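Importin subunit beta-1 (Saccharomyces cerevisiae, PDB 5OWU) serves as the nuclear import receptor subunit that associates with importin alpha, which in turn binds classical nuclear localization signals in cargo proteins. Local coordinates at residues Ala273-Pro278 with Pro327-Leu332; Gln39-Ser44 with Leu63-Glu68. All coordinates share one frame; numbering follows the deposited sequence.

Interaction 1. Residues Ala273-Pro278 with Pro327-Leu332; sequences ATMKSP and PNLLNL
This is a junction between neighbouring HEAT repeats: M275 and K276, in the type I beta turn from T274 to S277, where helix 260-274 of HEAT 7 gives way to a loop, pack against N328, L329 and L332 near the end of helix 317-332 of HEAT 8. M275 does the apolar work. With CG anti to the backbone N (chi1 -163°), its chain reaches across to the helix and then bends at chi3 (-67°). SD of M275 lies 3.8 Å from CB of N328, and the same sulfur touches a methyl of L329, whose CD2 is also 3.8 Å away. Further back, CG of M275 meets CD1 of L332 at 3.7 Å, the two side chains crossing at roughly a right angle. The outer side is more polar. The CG-CD part of K276 passes obliquely over the amide of N328, its CD 3.2 Å from OD1 of N328, while chi3 and chi4 both bend to bring the ammonium back round. There a water takes a bond from NZ of K276 (3.1 Å) and a longer one from ND2 of N328, so the two side chains are joined through solvent. A second water ties the backbones together: it donates to O of M275 at 2.9 Å and to O of N328 at 2.8 Å, and accepts from ND2 of N331. The carbonyl of N328 thus serves this water as well as its own helix, where N of L332 bonds to it. Helix 280-306 backs the turn, with T286 and W290 against M275 and V287 against L332; helix 347-362 lies on the HEAT 8 side, where C354 and F358 meet L329 and A351 meets L332.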
# COMPACT_ATOMS: atom_id res chain seq x y z
N ALA A 273 -7.53 26.92 -16.35
CA ALA A 273 -8.60 27.88 -16.13
C ALA A 273 -9.43 27.50 -14.91
O ALA A 273 -9.66 28.33 -14.02
CB ALA A 273 -9.48 27.97 -17.37
N THR A 274 -9.87 26.24 -14.85
CA THR A 274 -10.74 25.85 -13.74
C THR A 274 -10.00 25.69 -12.42
O THR A 274 -10.66 25.62 -11.37
CB THR A 274 -11.48 24.55 -14.09
OG1 THR A 274 -10.57 23.62 -14.69
CG2 THR A 274 -12.62 24.84 -15.05
N MET A 275 -8.67 25.66 -12.41
CA MET A 275 -7.97 25.63 -11.12
C MET A 275 -8.23 26.88 -10.29
O MET A 275 -7.95 26.87 -9.09
CB MET A 275 -6.46 25.47 -11.33
CG MET A 275 -5.75 25.04 -10.06
SD MET A 275 -4.05 24.53 -10.35
CE MET A 275 -4.28 23.05 -11.31
N LYS A 276 -8.76 27.94 -10.89
CA LYS A 276 -9.08 29.16 -10.17
C LYS A 276 -10.54 29.24 -9.76
O LYS A 276 -10.97 30.27 -9.22
CB LYS A 276 -8.71 30.39 -11.01
CG LYS A 276 -7.24 30.41 -11.44
CD LYS A 276 -6.77 31.82 -11.80
CE LYS A 276 -7.50 32.37 -13.01
NZ LYS A 276 -7.35 31.50 -14.20
N SER A 277 -11.32 28.20 -10.00
CA SER A 277 -12.73 28.23 -9.66
C SER A 277 -12.90 28.52 -8.17
O SER A 277 -12.20 27.94 -7.33
CB SER A 277 -13.39 26.90 -10.00
OG SER A 277 -14.70 26.83 -9.45
N PRO A 278 -13.84 29.40 -7.79
CA PRO A 278 -14.13 29.59 -6.36
C PRO A 278 -14.78 28.38 -5.71
O PRO A 278 -14.94 28.37 -4.49
CB PRO A 278 -15.08 30.80 -6.35
CG PRO A 278 -15.69 30.82 -7.70
CD PRO A 278 -14.66 30.27 -8.65
N PRO A 327 1.21 29.22 -9.88
CA PRO A 327 0.55 30.33 -9.17
C PRO A 327 -0.88 30.01 -8.74
O PRO A 327 -1.31 30.42 -7.65
CB PRO A 327 0.59 31.47 -10.20
CG PRO A 327 1.80 31.16 -11.04
CD PRO A 327 1.85 29.66 -11.13
N ASN A 328 -1.62 29.25 -9.55
CA ASN A 328 -2.98 28.88 -9.17
C ASN A 328 -2.99 27.90 -7.99
O ASN A 328 -3.82 28.03 -7.08
CB ASN A 328 -3.70 28.30 -10.38
CG ASN A 328 -3.87 29.32 -11.50
OD1 ASN A 328 -3.85 30.53 -11.26
ND2 ASN A 328 -4.03 28.84 -12.72
N LEU A 329 -2.08 26.91 -7.98
CA LEU A 329 -1.95 26.02 -6.82
C LEU A 329 -1.68 26.83 -5.56
O LEU A 329 -2.38 26.69 -4.53
CB LEU A 329 -0.81 25.03 -7.05
CG LEU A 329 -0.96 23.85 -8.00
CD1 LEU A 329 0.38 23.11 -8.09
CD2 LEU A 329 -2.05 22.91 -7.52
N LEU A 330 -0.64 27.67 -5.61
CA LEU A 330 -0.30 28.50 -4.47
C LEU A 330 -1.52 29.25 -3.97
O LEU A 330 -1.80 29.28 -2.77
CB LEU A 330 0.83 29.47 -4.86
CG LEU A 330 2.16 28.76 -5.14
CD1 LEU A 330 3.15 29.68 -5.84
CD2 LEU A 330 2.76 28.23 -3.84
N ASN A 331 -2.29 29.83 -4.89
CA ASN A 331 -3.51 30.52 -4.48
C ASN A 331 -4.48 29.58 -3.77
O ASN A 331 -5.20 30.00 -2.86
CB ASN A 331 -4.20 31.16 -5.69
CG ASN A 331 -5.51 31.82 -5.33
OD1 ASN A 331 -5.53 32.85 -4.65
ND2 ASN A 331 -6.62 31.23 -5.77
N LEU A 332 -4.52 28.31 -4.18
CA LEU A 332 -5.41 27.37 -3.51
C LEU A 332 -4.97 27.09 -2.08
O LEU A 332 -5.79 26.65 -1.27
CB LEU A 332 -5.50 26.06 -4.28
CG LEU A 332 -6.19 26.12 -5.65
CD1 LEU A 332 -6.08 24.76 -6.35
CD2 LEU A 332 -7.65 26.53 -5.51
O HOH W 1 -6.24 28.99 -8.10
O HOH W 2 -4.38 31.19 -14.98

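Interaction 2. Residues Gln39-Ser44 with Leu63-Glu68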
# COMPACT_ATOMS: atom_id res chain seq x y z
N GLN A 39 -29.50 -26.84 -11.46
CA GLN A 39 -30.77 -26.47 -10.85
C GLN A 39 -30.61 -25.26 -9.92
O GLN A 39 -31.46 -24.37 -9.92
CB GLN A 39 -31.36 -27.66 -10.08
CG GLN A 39 -32.73 -27.38 -9.48
CD GLN A 39 -33.31 -28.55 -8.69
OE1 GLN A 39 -32.58 -29.28 -8.02
NE2 GLN A 39 -34.62 -28.71 -8.75
N PHE A 40 -29.55 -25.24 -9.12
CA PHE A 40 -29.30 -24.10 -8.24
C PHE A 40 -29.28 -22.78 -9.02
O PHE A 40 -29.91 -21.79 -8.63
CB PHE A 40 -27.97 -24.33 -7.51
CG PHE A 40 -27.46 -23.14 -6.76
CD1 PHE A 40 -27.82 -22.94 -5.44
CD2 PHE A 40 -26.61 -22.24 -7.36
CE1 PHE A 40 -27.35 -21.85 -4.73
CE2 PHE A 40 -26.14 -21.14 -6.67
CZ PHE A 40 -26.51 -20.95 -5.35
N ALA A 41 -28.57 -22.77 -10.15
CA ALA A 41 -28.47 -21.55 -10.95
C ALA A 41 -29.80 -21.20 -11.61
O ALA A 41 -30.23 -20.03 -11.59
CB ALA A 41 -27.38 -21.71 -12.01
N GLY A 42 -30.48 -22.19 -12.19
CA GLY A 42 -31.79 -21.93 -12.77
C GLY A 42 -32.77 -21.37 -11.77
O GLY A 42 -33.44 -20.36 -12.02
N LEU A 43 -32.88 -22.03 -10.61
CA LEU A 43 -33.81 -21.59 -9.58
C LEU A 43 -33.45 -20.20 -9.06
O LEU A 43 -34.34 -19.38 -8.82
CB LEU A 43 -33.84 -22.60 -8.43
CG LEU A 43 -34.59 -23.91 -8.67
CD1 LEU A 43 -34.27 -24.90 -7.56
CD2 LEU A 43 -36.08 -23.68 -8.75
N SER A 44 -32.16 -19.95 -8.85
CA SER A 44 -31.72 -18.61 -8.44
C SER A 44 -32.22 -17.56 -9.43
O SER A 44 -32.79 -16.53 -9.04
CB SER A 44 -30.19 -18.56 -8.35
OG SER A 44 -29.71 -19.40 -7.31
N LEU A 63 -27.19 -12.40 -6.18
CA LEU A 63 -25.82 -12.17 -5.73
C LEU A 63 -25.12 -13.48 -5.36
O LEU A 63 -23.91 -13.61 -5.57
CB LEU A 63 -25.82 -11.19 -4.55
CG LEU A 63 -26.39 -9.79 -4.84
CD1 LEU A 63 -26.33 -8.90 -3.59
CD2 LEU A 63 -25.66 -9.13 -6.01
N THR A 64 -25.85 -14.44 -4.80
CA THR A 64 -25.25 -15.73 -4.48
C THR A 64 -24.84 -16.46 -5.75
O THR A 64 -23.71 -16.97 -5.86
CB THR A 64 -26.22 -16.59 -3.66
OG1 THR A 64 -26.65 -15.87 -2.49
CG2 THR A 64 -25.55 -17.89 -3.21
N LEU A 65 -25.72 -16.48 -6.75
CA LEU A 65 -25.30 -17.07 -8.02
C LEU A 65 -24.09 -16.32 -8.59
O LEU A 65 -23.13 -16.95 -9.05
CB LEU A 65 -26.46 -17.07 -9.00
CG LEU A 65 -26.14 -17.67 -10.37
CD1 LEU A 65 -25.50 -19.08 -10.27
CD2 LEU A 65 -27.40 -17.71 -11.20
N LYS A 66 -24.10 -14.99 -8.54
CA LYS A 66 -22.95 -14.22 -9.03
C LYS A 66 -21.68 -14.66 -8.34
O LYS A 66 -20.63 -14.81 -8.98
CB LYS A 66 -23.17 -12.72 -8.81
CG LYS A 66 -21.90 -11.85 -9.00
CD LYS A 66 -22.06 -10.49 -8.40
CE LYS A 66 -21.82 -10.52 -6.90
NZ LYS A 66 -20.41 -10.18 -6.55
N ASN A 67 -21.74 -14.84 -7.03
CA ASN A 67 -20.57 -15.26 -6.27
C ASN A 67 -20.18 -16.70 -6.54
O ASN A 67 -19.11 -17.12 -6.10
CB ASN A 67 -20.80 -15.04 -4.78
CG ASN A 67 -20.74 -13.57 -4.40
OD1 ASN A 67 -20.08 -12.77 -5.06
ND2 ASN A 67 -21.44 -13.22 -3.32
N GLU A 68 -21.02 -17.48 -7.22
CA GLU A 68 -20.59 -18.79 -7.72
C GLU A 68 -20.08 -18.74 -9.16
O GLU A 68 -19.82 -19.79 -9.75
CB GLU A 68 -21.74 -19.79 -7.62
CG GLU A 68 -22.21 -20.06 -6.19
CD GLU A 68 -21.12 -20.62 -5.31
OE1 GLU A 68 -20.29 -21.41 -5.81
OE2 GLU A 68 -21.08 -20.28 -4.11
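The carbonyl oxygen of F40 is gripped twice by S44, a residue that also touches L65 across the contact: the backbone N of S44 makes the ordinary helical bond at 2.9 Å, and its OG donates a second one at 2.7 Å. The two donors come from opposite faces of the carbonyl plane, the hydroxyl tilted 35° from it. This accounts for the buried hydroxyl without help from the other helix, and it fixes OG 3.9 Å above the F40 ring plane, over the ring's centre. The ring itself is carried outward by a CG anti to the backbone N (chi1 170°), pointing its far end at helix 55-67. T64 comes to the edge of the ring: its methyl CG2 sits near the ring plane, 3.9 Å from CZ of F40, while its OG1 turns back to bond O of L60. CG of E68 stands 4.1 Å from CE2 of F40, with the carboxylate plane nearly perpendicular to the ring; the carboxylate itself goes to R83 in a salt bridge. L65 packs beside the ring, against A41 and S44. Its CD1 packs 3.7 Å from CB of A41, and CD2 lies equally close, 3.7 Å, to O of A41, so both methyls of L65 rest against A41, with its CB against CB of S44. The axes of segments 39-44 and 63-67, from the paired helices of HEAT 2, run roughly antiparallel, at 145°, and come within 9.8 Å of each other. Helix 19-35 meets F40 through L32 and S33, helix 3-15 places F6 against S44, and L118 of helix 109-126 closes on L65, while F37, one turn back on helix 37-48, touches both L65 and E68.

Overall arrangement
Interaction 2 comes first along the chain, in HEAT 2, and is complete well before interaction 1 begins in HEAT 7. Their centres lie 52 Å apart and their nearest atoms about 36 Å, so the two do not touch and share no helix. They illustrate two levels of the same all-helical solenoid: 39-44 with 63-68 holds together the antiparallel helices within one repeat, whereas 273-278 with 327-332 joins successive repeats, through a turn and a helix end. Interaction 2 is side-chain packing, whereas interaction 1 adds two water bridges. Stacked repeats of this kind build the curved superhelix of the importin beta family.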